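Local coordinates for protein 6-phosphofructokinase isozyme 2 (Escherichia coli, PDB 3UMO) that catalyses the ATP-dependent phosphorylation of fructose 6-phosphate to fructose 1,6-bisphosphate, the first committing step of glycolysis, as a homodimeric magnesium-dependent PfkB-family kinase, at residues G40-N43 with V44-I48; G232-S235 with E236-I239; D256-V259 with G260-L264; A270-E273 with E274-R277. All blocks are in the same frame, centred on the assembly; numbering follows the deposited sequence.

From the N terminus, the four contacts follow one another in series, each local, with none enclosing or crossing another. Contact 1 forms the first turns of helix 40-50. Contact 2 closes the tight hairpin between strands 230-233 and 238-241, about 17 Å from contact 1 between nearest atoms. Contact 3 lies in helix 254-267, the next helix, and contact 4 caps and starts helix 272-286 after it. In space each touches the next in turn: contact 1 rests on contact 3, contact 3 on contact 4, and contact 4 on contact 2, tying the substrate-binding helix through the ATP-side helices to the small antiparallel sheet.

Contact 1 of 4, residues G40-N43 with V44-I48; sequences GGIN and VARAI
The carbonyl oxygen of Gly41 is gripped twice: Ala45 N donates to Gly41 O at 3.0 Å along the helix, and Thr6 OG1, from strand 4-7, hydrogen-bonds to the same atom. One residue earlier, Val44 N donates to Gly40 O at 2.9 Å, and the ladder runs on from Arg46 N to Ile42 O and from Ala47 N to Asn43 O. These are the opening turns of helix 40-50. The side-chain contact belongs to Asn43 and Arg46, which run alongside each other in the same direction. Arg46 NH1 gives a hydrogen to Asn43 OD1 at 3.0 Å, approaching nearly along the C=O axis, and OD1 sits at the guanidinium edge, in its plane. The amide itself is turned 48° from that plane. A bend at chi3 (73°) swings the guanidinium back toward Asn43, while Arg46 CD passes 4.1 Å from Ile42 CG2. Arg46 NE forms a salt bridge with Glu76. A leucine in its place would probably leave Glu76 without its positive mate and Asn43 OD1 without this donor, letting the amide turn. Gly40 to Asn43 belong to the substrate-binding site, and the side chain of Asn43 lies against Asp256. The bond from Arg46 probably restrains the rotation of an amide in the substrate site, consistent with a second-shell role for Arg46, itself anchored by Glu76.

Contact 2 of 4, residues G232-S235 with E236-I239; sequences GVDS and ENCI
Glu236 follows Ser235 round the end of the hairpin, where the backbone angles of the two come close to those of a type I turn. Its CG leans against the hydroxyl of Ser235, 3.6 Å from Ser235 OG, and its carboxylate extends outward at this exposed tip. Next comes Asn237, whose carbonyl does the closing: Asp234 N donates to Asn237 O at 2.7 Å, and the CA of Val233 adds a weaker C-H...O approach to that oxygen. No return bond is made: Asn237 N, buried here, has no partner in the model, and Asp234 O accepts from Gln210 NE2. The side chains of Asp234 and Asn237 meet only through their CB atoms, at 4.1 Å. Cys238 pairs with Val233 in a non-hydrogen-bonded position, and its SG, anti to the backbone N (chi1 177°), lies 4.1 Å from Val233 CG2. Its CA points a hydrogen at Gly232 O, 3.3 Å away. Ile239 then forms the hydrogen-bonded antiparallel pair with Gly232: Gly232 N to Ile239 O spans 2.8 Å and Ile239 N to Gly232 O 2.9 Å. The hairpin forms part of a three-stranded antiparallel sheet in which Val233 bonds through its backbone to Val221 of strand 221-224. On one face Val233 and Cys238 meet helix 204-214; on the other, Ile239 packs against Leu272 and Val276 of helix 272-286.

Contact 3 of 4, residues D256-V259 with G260-L264; sequences DSMV and GAMTL. With ATP (adenosine-5'-triphosphate), chain E.
Val259 and Thr263 form the tight part of this contact, one turn apart on helix 254-267. The oxygen of Val259 accepts twice, from Thr263 N at 2.9 Å and from Thr263 OG1 at 2.8 Å, the two donors coming from opposite faces of the carbonyl plane. The hydroxyl stands 40° out of that plane. Its torsion brings it there: OG1 lies beside its own backbone N (chi1 -64°), pointing back down the helix, so a buried hydroxyl finds its partner without leaving the helix. Both residues press on strand 133-137 and on helix 40-50. One residue earlier in each turn, the methionines cross at a slant, with Met262 CE 3.8 Å from Met258 CG. The backbone between them is joined by Met262 N to Met258 O at 2.9 Å. Met258 is buried at both ends: beyond CG it bends at chi3 and lays its CE 3.2 Å from O3' of the bound ATP, with SD also near the ribose.

The loose side is Asp256, which keeps its side chain clear of 260-264 and is partly exposed; its backbone O simply accepts from Gly260 N at 2.9 Å. Asp256 is probably the catalytic base that activates the sugar hydroxyl, as in related ribokinase-family enzymes. Within one helix, then, Met258 lines the ATP ribose and Asp256 is placed consistently with acting on the sugar phosphate, while the later turns stay locked in the core.

Contact 4 of 4, residues A270-E273 with E274-R277; sequences ASLE and EMVR
Ser271 OG accepts from Glu274 N at 3.0 Å and so caps the helix that begins at Leu272. The hydroxyl sits between its own N and carbonyl carbon (chi1 70°), turned to meet the first turn. No direct bond from Ser271 N to the Glu274 carboxylate completes a capping box; a water accepts from Ser271 N and makes only a weak bond to Glu274 OE1, while Glu274 OE2 goes to Lys265 in a salt bridge. Regular helix bonds follow, Met275 N to Ser271 O, Val276 N to Leu272 O and Arg277 N to Glu273 O.

The charged pair is Glu273 with Arg277, whose side chains lie alongside each other and point the same way. Glu273 OE2 makes a salt bridge to Arg277 NH2 at 3.0 Å, the carboxylate and guanidinium planes standing 50° apart. Glu273 CG also lies 3.3 Å from Arg277 NE. Replacing this arginine by an alanine would probably leave the Glu273 carboxylate without its positive mate and free to swing at the surface.

Apolar contact falls to Leu272, whose CD1 comes 3.5 Å from Met275 CE and 4.2 Å from Val276 CG2. Ala270 CB, just ahead of the cap, rests 4.0 Å from Glu274 CB. Val276 and Arg277 lie on Val241 of strand 238-241, Met275 reaches Met262 and Lys265 of helix 254-267, and Glu274 and Arg277 touch Tyr304 of helix 297-307.

Contact 1 of 4, residues G40-N43 with V44-I48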
ATOM      1  N   GLY A  40     -25.669  -7.573   8.637  1.00 18.60           N
ATOM      2  CA  GLY A  40     -26.497  -7.608   7.446  1.00 21.53           C
ATOM      3  C   GLY A  40     -27.941  -7.221   7.685  1.00 19.34           C
ATOM      4  O   GLY A  40     -28.409  -6.210   7.157  1.00 20.17           O
ATOM      5  N   GLY A  41     -28.645  -8.023   8.480  1.00 18.06           N
ATOM      6  CA  GLY A  41     -30.046  -7.781   8.776  1.00 21.38           C
ATOM      7  C   GLY A  41     -30.265  -6.447   9.458  1.00 21.66           C
ATOM      8  O   GLY A  41     -31.259  -5.768   9.204  1.00 19.95           O
ATOM      9  N   ILE A  42     -29.334  -6.056  10.324  1.00 19.55           N
ATOM     10  CA  ILE A  42     -29.440  -4.764  10.990  1.00 20.82           C
ATOM     11  C   ILE A  42     -29.400  -3.628   9.971  1.00 20.69           C
ATOM     12  O   ILE A  42     -30.209  -2.700  10.029  1.00 22.09           O
ATOM     13  CB  ILE A  42     -28.350  -4.590  12.070  1.00 18.40           C
ATOM     14  CG1 ILE A  42     -28.740  -5.378  13.322  1.00 21.25           C
ATOM     15  CG2 ILE A  42     -28.168  -3.113  12.423  1.00 20.72           C
ATOM     16  CD1 ILE A  42     -27.652  -5.445  14.374  1.00 23.60           C
ATOM     17  N   ASN A  43     -28.473  -3.715   9.021  1.00 18.71           N
ATOM     18  CA  ASN A  43     -28.360  -2.687   7.998  1.00 18.02           C
ATOM     19  C   ASN A  43     -29.535  -2.680   7.026  1.00 19.99           C
ATOM     20  O   ASN A  43     -29.935  -1.624   6.553  1.00 21.08           O
ATOM     21  CB  ASN A  43     -27.017  -2.779   7.272  1.00 19.14           C
ATOM     22  CG  ASN A  43     -25.897  -2.143   8.065  1.00 34.66           C
ATOM     23  OD1 ASN A  43     -26.104  -1.138   8.743  1.00 37.75           O
ATOM     24  ND2 ASN A  43     -24.705  -2.723   7.987  1.00 48.16           N
ATOM     25  N   VAL A  44     -30.091  -3.855   6.743  1.00 18.29           N
ATOM     26  CA  VAL A  44     -31.306  -3.936   5.942  1.00 17.24           C
ATOM     27  C   VAL A  44     -32.428  -3.161   6.637  1.00 22.71           C
ATOM     28  O   VAL A  44     -33.152  -2.387   5.999  1.00 21.03           O
ATOM     29  CB  VAL A  44     -31.726  -5.403   5.693  1.00 18.48           C
ATOM     30  CG1 VAL A  44     -33.123  -5.473   5.075  1.00 17.62           C
ATOM     31  CG2 VAL A  44     -30.721  -6.079   4.782  1.00 19.66           C
ATOM     32  N   ALA A  45     -32.546  -3.342   7.952  1.00 21.12           N
ATOM     33  CA  ALA A  45     -33.569  -2.637   8.726  1.00 20.03           C
ATOM     34  C   ALA A  45     -33.344  -1.120   8.717  1.00 20.28           C
ATOM     35  O   ALA A  45     -34.297  -0.334   8.630  1.00 24.59           O
ATOM     36  CB  ALA A  45     -33.624  -3.161  10.156  1.00 21.92           C
ATOM     37  N   ARG A  46     -32.084  -0.706   8.810  1.00 18.55           N
ATOM     38  CA  ARG A  46     -31.757   0.718   8.768  1.00 25.10           C
ATOM     39  C   ARG A  46     -32.073   1.323   7.397  1.00 26.05           C
ATOM     40  O   ARG A  46     -32.625   2.426   7.306  1.00 21.82           O
ATOM     41  CB  ARG A  46     -30.294   0.949   9.144  1.00 22.18           C
ATOM     42  CG  ARG A  46     -29.959   0.522  10.571  1.00 24.73           C
ATOM     43  CD  ARG A  46     -28.464   0.620  10.846  1.00 25.62           C
ATOM     44  NE  ARG A  46     -28.017   2.004  10.974  1.00 28.82           N
ATOM     45  CZ  ARG A  46     -26.907   2.484  10.423  1.00 35.12           C
ATOM     46  NH1 ARG A  46     -26.129   1.693   9.700  1.00 32.03           N
ATOM     47  NH2 ARG A  46     -26.574   3.759  10.595  1.00 34.63           N
ATOM     48  N   ALA A  47     -31.743   0.592   6.336  1.00 20.71           N
ATOM     49  CA  ALA A  47     -32.034   1.053   4.974  1.00 20.10           C
ATOM     50  C   ALA A  47     -33.533   1.196   4.776  1.00 23.49           C
ATOM     51  O   ALA A  47     -34.009   2.150   4.148  1.00 21.09           O
ATOM     52  CB  ALA A  47     -31.453   0.088   3.939  1.00 20.93           C
ATOM     53  N   ILE A  48     -34.284   0.248   5.325  1.00 18.80           N
ATOM     54  CA  ILE A  48     -35.733   0.288   5.201  1.00 24.71           C
ATOM     55  C   ILE A  48     -36.289   1.538   5.879  1.00 24.91           C
ATOM     56  O   ILE A  48     -37.172   2.205   5.338  1.00 24.93           O
ATOM     57  CB  ILE A  48     -36.377  -1.002   5.746  1.00 21.04           C
ATOM     58  CG1 ILE A  48     -36.211  -2.120   4.712  1.00 22.25           C
ATOM     59  CG2 ILE A  48     -37.847  -0.771   6.081  1.00 23.61           C
ATOM     60  CD1 ILE A  48     -36.579  -3.523   5.221  1.00 22.31           C
TER

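Contact 2 of 4, residues G232-S235 with E236-I239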
ATOM      1  N   GLY A 232     -32.409  -9.996 -12.390  1.00 19.99           N
ATOM      2  CA  GLY A 232     -33.484 -10.597 -11.624  1.00 22.22           C
ATOM      3  C   GLY A 232     -34.146 -11.705 -12.416  1.00 24.20           C
ATOM      4  O   GLY A 232     -34.472 -11.532 -13.593  1.00 23.28           O
ATOM      5  N   VAL A 233     -34.335 -12.852 -11.772  1.00 24.56           N
ATOM      6  CA  VAL A 233     -34.915 -14.014 -12.436  1.00 32.30           C
ATOM      7  C   VAL A 233     -36.131 -14.549 -11.676  1.00 29.66           C
ATOM      8  O   VAL A 233     -36.113 -14.635 -10.444  1.00 25.06           O
ATOM      9  CB  VAL A 233     -33.854 -15.126 -12.633  1.00 37.84           C
ATOM     10  CG1 VAL A 233     -34.490 -16.417 -13.105  1.00 47.72           C
ATOM     11  CG2 VAL A 233     -32.792 -14.670 -13.623  1.00 42.55           C
ATOM     12  N   ASP A 234     -37.179 -14.876 -12.438  1.00 27.30           N
ATOM     13  CA  ASP A 234     -38.426 -15.446 -11.949  1.00 36.45           C
ATOM     14  C   ASP A 234     -38.642 -16.767 -12.661  1.00 32.38           C
ATOM     15  O   ASP A 234     -37.824 -17.179 -13.480  1.00 31.82           O
ATOM     16  CB  ASP A 234     -39.596 -14.549 -12.353  1.00 43.17           C
ATOM     17  CG  ASP A 234     -40.219 -13.844 -11.185  1.00 51.77           C
ATOM     18  OD1 ASP A 234     -39.938 -14.236 -10.033  1.00 65.80           O
ATOM     19  OD2 ASP A 234     -41.000 -12.900 -11.425  1.00 46.19           O
ATOM     20  N   SER A 235     -39.770 -17.411 -12.382  1.00 37.72           N
ATOM     21  CA  SER A 235     -40.168 -18.575 -13.156  1.00 41.11           C
ATOM     22  C   SER A 235     -40.667 -18.122 -14.526  1.00 43.05           C
ATOM     23  O   SER A 235     -40.761 -18.921 -15.458  1.00 46.37           O
ATOM     24  CB  SER A 235     -41.265 -19.367 -12.432  1.00 45.14           C
ATOM     25  OG  SER A 235     -42.464 -18.616 -12.323  1.00 44.95           O
ATOM     26  N   GLU A 236     -40.969 -16.830 -14.645  1.00 36.17           N
ATOM     27  CA  GLU A 236     -41.569 -16.286 -15.859  1.00 41.85           C
ATOM     28  C   GLU A 236     -40.750 -15.172 -16.502  1.00 41.50           C
ATOM     29  O   GLU A 236     -40.882 -14.905 -17.697  1.00 42.96           O
ATOM     30  CB  GLU A 236     -42.972 -15.755 -15.556  1.00 53.71           C
ATOM     31  CG  GLU A 236     -43.932 -16.809 -15.025  1.00 68.32           C
ATOM     32  CD  GLU A 236     -45.159 -16.197 -14.380  1.00 79.49           C
ATOM     33  OE1 GLU A 236     -45.327 -14.962 -14.477  1.00 81.79           O
ATOM     34  OE2 GLU A 236     -45.951 -16.948 -13.772  1.00 83.84           O
ATOM     35  N   ASN A 237     -39.905 -14.514 -15.717  1.00 31.38           N
ATOM     36  CA  ASN A 237     -39.196 -13.344 -16.221  1.00 34.18           C
ATOM     37  C   ASN A 237     -37.701 -13.328 -15.950  1.00 28.93           C
ATOM     38  O   ASN A 237     -37.202 -13.987 -15.032  1.00 30.00           O
ATOM     39  CB  ASN A 237     -39.817 -12.063 -15.658  1.00 40.71           C
ATOM     40  CG  ASN A 237     -41.213 -11.809 -16.184  1.00 50.96           C
ATOM     41  OD1 ASN A 237     -42.182 -11.782 -15.424  1.00 54.76           O
ATOM     42  ND2 ASN A 237     -41.324 -11.611 -17.493  1.00 53.25           N
ATOM     43  N   CYS A 238     -36.995 -12.550 -16.763  1.00 28.05           N
ATOM     44  CA  CYS A 238     -35.571 -12.317 -16.585  1.00 29.12           C
ATOM     45  C   CYS A 238     -35.297 -10.892 -17.006  1.00 29.96           C
ATOM     46  O   CYS A 238     -35.590 -10.507 -18.138  1.00 36.14           O
ATOM     47  CB  CYS A 238     -34.763 -13.249 -17.471  1.00 36.49           C
ATOM     48  SG  CYS A 238     -32.986 -12.963 -17.370  1.00 43.73           S
ATOM     49  N   ILE A 239     -34.746 -10.098 -16.102  1.00 25.83           N
ATOM     50  CA  ILE A 239     -34.476  -8.713 -16.436  1.00 30.15           C
ATOM     51  C   ILE A 239     -33.129  -8.282 -15.894  1.00 36.14           C
ATOM     52  O   ILE A 239     -32.698  -8.742 -14.829  1.00 27.02           O
ATOM     53  CB  ILE A 239     -35.547  -7.777 -15.867  1.00 28.33           C
ATOM     54  CG1 ILE A 239     -35.718  -8.018 -14.369  1.00 29.72           C
ATOM     55  CG2 ILE A 239     -36.882  -7.953 -16.597  1.00 39.44           C
ATOM     56  CD1 ILE A 239     -36.069  -6.776 -13.609  1.00 41.41           C
TER

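Contact 3 of 4, residues D256-V259 with G260-L264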
ATOM      1  N   ASP A 256     -26.863  -4.125   1.332  1.00 17.51           N
ATOM      2  CA  ASP A 256     -27.939  -4.087   2.312  1.00 20.30           C
ATOM      3  C   ASP A 256     -29.007  -3.065   1.933  1.00 15.61           C
ATOM      4  O   ASP A 256     -30.188  -3.272   2.203  1.00 19.68           O
ATOM      5  CB  ASP A 256     -27.377  -3.820   3.708  1.00 19.77           C
ATOM      6  CG  ASP A 256     -26.442  -4.924   4.176  1.00 22.04           C
ATOM      7  OD1 ASP A 256     -25.506  -4.627   4.949  1.00 25.56           O
ATOM      8  OD2 ASP A 256     -26.640  -6.093   3.772  1.00 26.00           O
ATOM      9  N   SER A 257     -28.595  -1.968   1.304  1.00 16.89           N
ATOM     10  CA  SER A 257     -29.550  -0.977   0.828  1.00 17.37           C
ATOM     11  C   SER A 257     -30.426  -1.585  -0.253  1.00 17.03           C
ATOM     12  O   SER A 257     -31.646  -1.404  -0.246  1.00 17.24           O
ATOM     13  CB  SER A 257     -28.835   0.259   0.279  1.00 15.45           C
ATOM     14  OG  SER A 257     -28.207   0.979   1.331  1.00 19.08           O
ATOM     15  N   MET A 258     -29.803  -2.298  -1.187  1.00 16.82           N
ATOM     16  CA  MET A 258     -30.559  -2.986  -2.231  1.00 18.62           C
ATOM     17  C   MET A 258     -31.548  -3.993  -1.649  1.00 20.09           C
ATOM     18  O   MET A 258     -32.710  -4.050  -2.072  1.00 18.20           O
ATOM     19  CB  MET A 258     -29.613  -3.691  -3.211  1.00 17.15           C
ATOM     20  CG  MET A 258     -30.320  -4.711  -4.096  1.00 17.45           C
ATOM     21  SD  MET A 258     -29.240  -5.363  -5.384  1.00 18.80           S
ATOM     22  CE  MET A 258     -29.629  -4.253  -6.737  1.00 21.99           C
ATOM     23  N   VAL A 259     -31.094  -4.802  -0.694  1.00 17.67           N
ATOM     24  CA  VAL A 259     -31.985  -5.783  -0.070  1.00 15.75           C
ATOM     25  C   VAL A 259     -33.164  -5.125   0.647  1.00 20.79           C
ATOM     26  O   VAL A 259     -34.307  -5.586   0.522  1.00 19.35           O
ATOM     27  CB  VAL A 259     -31.224  -6.743   0.867  1.00 16.13           C
ATOM     28  CG1 VAL A 259     -32.197  -7.613   1.650  1.00 18.78           C
ATOM     29  CG2 VAL A 259     -30.273  -7.604   0.052  1.00 17.98           C
ATOM     30  N   GLY A 260     -32.889  -4.041   1.372  1.00 20.07           N
ATOM     31  CA  GLY A 260     -33.938  -3.286   2.043  1.00 21.57           C
ATOM     32  C   GLY A 260     -35.002  -2.811   1.068  1.00 19.28           C
ATOM     33  O   GLY A 260     -36.205  -2.963   1.315  1.00 21.36           O
ATOM     34  N   ALA A 261     -34.555  -2.263  -0.058  1.00 17.09           N
ATOM     35  CA  ALA A 261     -35.468  -1.763  -1.083  1.00 19.56           C
ATOM     36  C   ALA A 261     -36.294  -2.875  -1.712  1.00 20.53           C
ATOM     37  O   ALA A 261     -37.502  -2.720  -1.936  1.00 20.51           O
ATOM     38  CB  ALA A 261     -34.698  -1.016  -2.159  1.00 19.67           C
ATOM     39  N   MET A 262     -35.645  -3.987  -2.041  1.00 20.27           N
ATOM     40  CA  MET A 262     -36.373  -5.080  -2.669  1.00 16.63           C
ATOM     41  C   MET A 262     -37.369  -5.712  -1.705  1.00 22.36           C
ATOM     42  O   MET A 262     -38.447  -6.140  -2.112  1.00 24.39           O
ATOM     43  CB  MET A 262     -35.416  -6.120  -3.264  1.00 16.32           C
ATOM     44  CG  MET A 262     -34.610  -5.540  -4.428  1.00 16.62           C
ATOM     45  SD  MET A 262     -33.742  -6.772  -5.409  1.00 20.93           S
ATOM     46  CE  MET A 262     -32.734  -7.593  -4.168  1.00 21.81           C
ATOM     47  N   THR A 263     -37.015  -5.738  -0.424  1.00 23.28           N
ATOM     48  CA  THR A 263     -37.895  -6.260   0.614  1.00 19.95           C
ATOM     49  C   THR A 263     -39.179  -5.439   0.698  1.00 24.59           C
ATOM     50  O   THR A 263     -40.277  -5.989   0.788  1.00 27.00           O
ATOM     51  CB  THR A 263     -37.195  -6.247   1.986  1.00 21.20           C
ATOM     52  OG1 THR A 263     -36.072  -7.137   1.958  1.00 21.87           O
ATOM     53  CG2 THR A 263     -38.150  -6.684   3.083  1.00 19.73           C
ATOM     54  N   LEU A 264     -39.034  -4.119   0.680  1.00 21.54           N
ATOM     55  CA  LEU A 264     -40.197  -3.234   0.691  1.00 21.65           C
ATOM     56  C   LEU A 264     -41.083  -3.460  -0.526  1.00 23.80           C
ATOM     57  O   LEU A 264     -42.307  -3.491  -0.411  1.00 29.72           O
ATOM     58  CB  LEU A 264     -39.757  -1.772   0.752  1.00 21.72           C
ATOM     59  CG  LEU A 264     -39.351  -1.287   2.140  1.00 28.70           C
ATOM     60  CD1 LEU A 264     -38.654   0.069   2.042  1.00 26.39           C
ATOM     61  CD2 LEU A 264     -40.576  -1.201   3.044  1.00 29.61           C
TER
HETATM   62  PG  ATP E 313     -22.083  -5.539  -0.307  1.00 17.63           P
HETATM   63  O1G ATP E 313     -22.707  -6.577   0.558  1.00 16.36           O
HETATM   64  O2G ATP E 313     -22.397  -4.215   0.384  1.00 15.88           O
HETATM   65  O3G ATP E 313     -20.615  -5.720  -0.488  1.00 19.75           O
HETATM   66  PB  ATP E 313     -22.965  -6.732  -2.613  1.00 18.74           P
HETATM   67  O1B ATP E 313     -21.572  -7.258  -3.077  1.00 16.74           O
HETATM   68  O2B ATP E 313     -23.864  -7.812  -1.974  1.00 17.93           O
HETATM   69  O3B ATP E 313     -22.832  -5.453  -1.670  1.00 15.99           O
HETATM   70  PA  ATP E 313     -23.399  -5.290  -5.067  1.00 17.07           P
HETATM   71  O1A ATP E 313     -21.936  -4.957  -5.042  1.00 16.55           O
HETATM   72  O2A ATP E 313     -23.855  -5.930  -6.380  1.00 17.17           O
HETATM   73  O3A ATP E 313     -23.778  -6.211  -3.876  1.00 14.62           O
HETATM   74  O5' ATP E 313     -24.203  -3.929  -4.769  1.00 18.61           O
HETATM   75  C5' ATP E 313     -25.583  -3.911  -4.905  1.00 20.38           C
HETATM   76  C4' ATP E 313     -26.159  -2.857  -5.737  1.00 17.33           C
HETATM   77  O4' ATP E 313     -25.538  -1.606  -5.370  1.00 15.49           O
HETATM   78  C3' ATP E 313     -25.815  -3.008  -7.160  1.00 19.31           C
HETATM   79  O3' ATP E 313     -26.680  -3.864  -7.807  1.00 17.19           O
HETATM   80  C2' ATP E 313     -25.882  -1.624  -7.659  1.00 20.59           C
HETATM   81  O2' ATP E 313     -27.187  -1.227  -7.777  1.00 19.73           O
HETATM   82  C1' ATP E 313     -25.271  -0.870  -6.542  1.00 15.43           C
HETATM   83  N9  ATP E 313     -23.829  -0.712  -6.721  1.00 16.36           N
HETATM   84  C8  ATP E 313     -22.869  -1.461  -6.149  1.00 19.83           C
HETATM   85  N7  ATP E 313     -21.671  -0.991  -6.577  1.00 17.30           N
HETATM   86  C5  ATP E 313     -21.877   0.047  -7.413  1.00 18.10           C
HETATM   87  C6  ATP E 313     -21.030   0.899  -8.129  1.00 21.70           C
HETATM   88  N6  ATP E 313     -19.538   0.750  -8.061  1.00 19.59           N
HETATM   89  N1  ATP E 313     -21.581   1.859  -8.892  1.00 16.90           N
HETATM   90  C2  ATP E 313     -22.915   2.010  -8.971  1.00 17.83           C
HETATM   91  N3  ATP E 313     -23.745   1.212  -8.294  1.00 17.78           N
HETATM   92  C4  ATP E 313     -23.259   0.232  -7.511  1.00 17.97           C

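Contact 4 of 4, residues A270-E273 with E274-R277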
ATOM      1  N   ALA A 270     -44.948  -6.158  -5.445  1.00 26.77           N
ATOM      2  CA  ALA A 270     -44.590  -5.531  -6.712  1.00 31.49           C
ATOM      3  C   ALA A 270     -44.111  -6.543  -7.751  1.00 31.01           C
ATOM      4  O   ALA A 270     -43.803  -7.693  -7.425  1.00 32.59           O
ATOM      5  CB  ALA A 270     -43.534  -4.451  -6.496  1.00 33.29           C
ATOM      6  N   SER A 271     -44.054  -6.102  -9.005  1.00 29.15           N
ATOM      7  CA  SER A 271     -43.546  -6.927 -10.098  1.00 33.70           C
ATOM      8  C   SER A 271     -42.048  -7.156  -9.914  1.00 31.59           C
ATOM      9  O   SER A 271     -41.394  -6.433  -9.157  1.00 27.53           O
ATOM     10  CB  SER A 271     -43.791  -6.237 -11.441  1.00 33.80           C
ATOM     11  OG  SER A 271     -42.964  -5.090 -11.577  1.00 31.42           O
ATOM     12  N   LEU A 272     -41.506  -8.162 -10.594  1.00 27.54           N
ATOM     13  CA  LEU A 272     -40.068  -8.423 -10.529  1.00 24.43           C
ATOM     14  C   LEU A 272     -39.290  -7.198 -11.004  1.00 26.55           C
ATOM     15  O   LEU A 272     -38.281  -6.815 -10.405  1.00 27.25           O
ATOM     16  CB  LEU A 272     -39.702  -9.643 -11.378  1.00 31.26           C
ATOM     17  CG  LEU A 272     -38.213  -9.993 -11.432  1.00 32.51           C
ATOM     18  CD1 LEU A 272     -37.743 -10.583 -10.116  1.00 35.98           C
ATOM     19  CD2 LEU A 272     -37.920 -10.944 -12.579  1.00 28.03           C
ATOM     20  N   GLU A 273     -39.776  -6.577 -12.077  1.00 27.63           N
ATOM     21  CA  GLU A 273     -39.137  -5.390 -12.634  1.00 27.75           C
ATOM     22  C   GLU A 273     -39.082  -4.239 -11.635  1.00 23.39           C
ATOM     23  O   GLU A 273     -38.032  -3.627 -11.433  1.00 27.16           O
ATOM     24  CB  GLU A 273     -39.851  -4.944 -13.910  1.00 37.65           C
ATOM     25  CG  GLU A 273     -39.377  -3.600 -14.422  1.00 42.19           C
ATOM     26  CD  GLU A 273     -39.587  -3.442 -15.912  1.00 52.05           C
ATOM     27  OE1 GLU A 273     -40.577  -2.790 -16.309  1.00 49.72           O
ATOM     28  OE2 GLU A 273     -38.759  -3.971 -16.684  1.00 47.80           O
ATOM     29  N   GLU A 274     -40.216  -3.959 -11.004  1.00 22.09           N
ATOM     30  CA  GLU A 274     -40.304  -2.862 -10.051  1.00 24.57           C
ATOM     31  C   GLU A 274     -39.391  -3.137  -8.862  1.00 24.53           C
ATOM     32  O   GLU A 274     -38.707  -2.240  -8.362  1.00 22.45           O
ATOM     33  CB  GLU A 274     -41.754  -2.690  -9.591  1.00 30.90           C
ATOM     34  CG  GLU A 274     -42.000  -1.452  -8.754  1.00 47.43           C
ATOM     35  CD  GLU A 274     -43.463  -1.044  -8.738  1.00 58.90           C
ATOM     36  OE1 GLU A 274     -44.165  -1.304  -9.741  1.00 62.62           O
ATOM     37  OE2 GLU A 274     -43.907  -0.464  -7.725  1.00 58.86           O
ATOM     38  N   MET A 275     -39.370  -4.397  -8.431  1.00 22.11           N
ATOM     39  CA  MET A 275     -38.519  -4.813  -7.323  1.00 21.21           C
ATOM     40  C   MET A 275     -37.030  -4.615  -7.629  1.00 22.34           C
ATOM     41  O   MET A 275     -36.299  -4.046  -6.819  1.00 22.26           O
ATOM     42  CB  MET A 275     -38.793  -6.278  -6.977  1.00 24.75           C
ATOM     43  CG  MET A 275     -38.053  -6.764  -5.754  1.00 25.52           C
ATOM     44  SD  MET A 275     -38.255  -8.536  -5.537  1.00 30.05           S
ATOM     45  CE  MET A 275     -37.308  -9.150  -6.920  1.00 41.77           C
ATOM     46  N   VAL A 276     -36.579  -5.087  -8.787  1.00 21.11           N
ATOM     47  CA  VAL A 276     -35.161  -4.984  -9.143  1.00 20.16           C
ATOM     48  C   VAL A 276     -34.766  -3.533  -9.406  1.00 21.44           C
ATOM     49  O   VAL A 276     -33.685  -3.086  -9.002  1.00 18.95           O
ATOM     50  CB  VAL A 276     -34.794  -5.894 -10.348  1.00 21.19           C
ATOM     51  CG1 VAL A 276     -33.350  -5.681 -10.778  1.00 20.41           C
ATOM     52  CG2 VAL A 276     -35.026  -7.369  -9.992  1.00 23.35           C
ATOM     53  N   ARG A 277     -35.648  -2.787 -10.061  1.00 19.19           N
ATOM     54  CA  ARG A 277     -35.381  -1.376 -10.305  1.00 21.86           C
ATOM     55  C   ARG A 277     -35.179  -0.608  -9.002  1.00 24.89           C
ATOM     56  O   ARG A 277     -34.239   0.165  -8.881  1.00 23.68           O
ATOM     57  CB  ARG A 277     -36.512  -0.726 -11.094  1.00 24.45           C
ATOM     58  CG  ARG A 277     -36.539  -1.082 -12.555  1.00 22.36           C
ATOM     59  CD  ARG A 277     -37.522  -0.166 -13.287  1.00 23.65           C
ATOM     60  NE  ARG A 277     -37.906  -0.654 -14.610  1.00 43.94           N
ATOM     61  CZ  ARG A 277     -37.086  -0.741 -15.653  1.00 62.69           C
ATOM     62  NH1 ARG A 277     -35.812  -0.385 -15.544  1.00 68.78           N
ATOM     63  NH2 ARG A 277     -37.542  -1.194 -16.813  1.00 67.96           N
TER
HETATM   64  O   HOH W   1     -45.820  -4.206  -9.443  1.00 55.76           O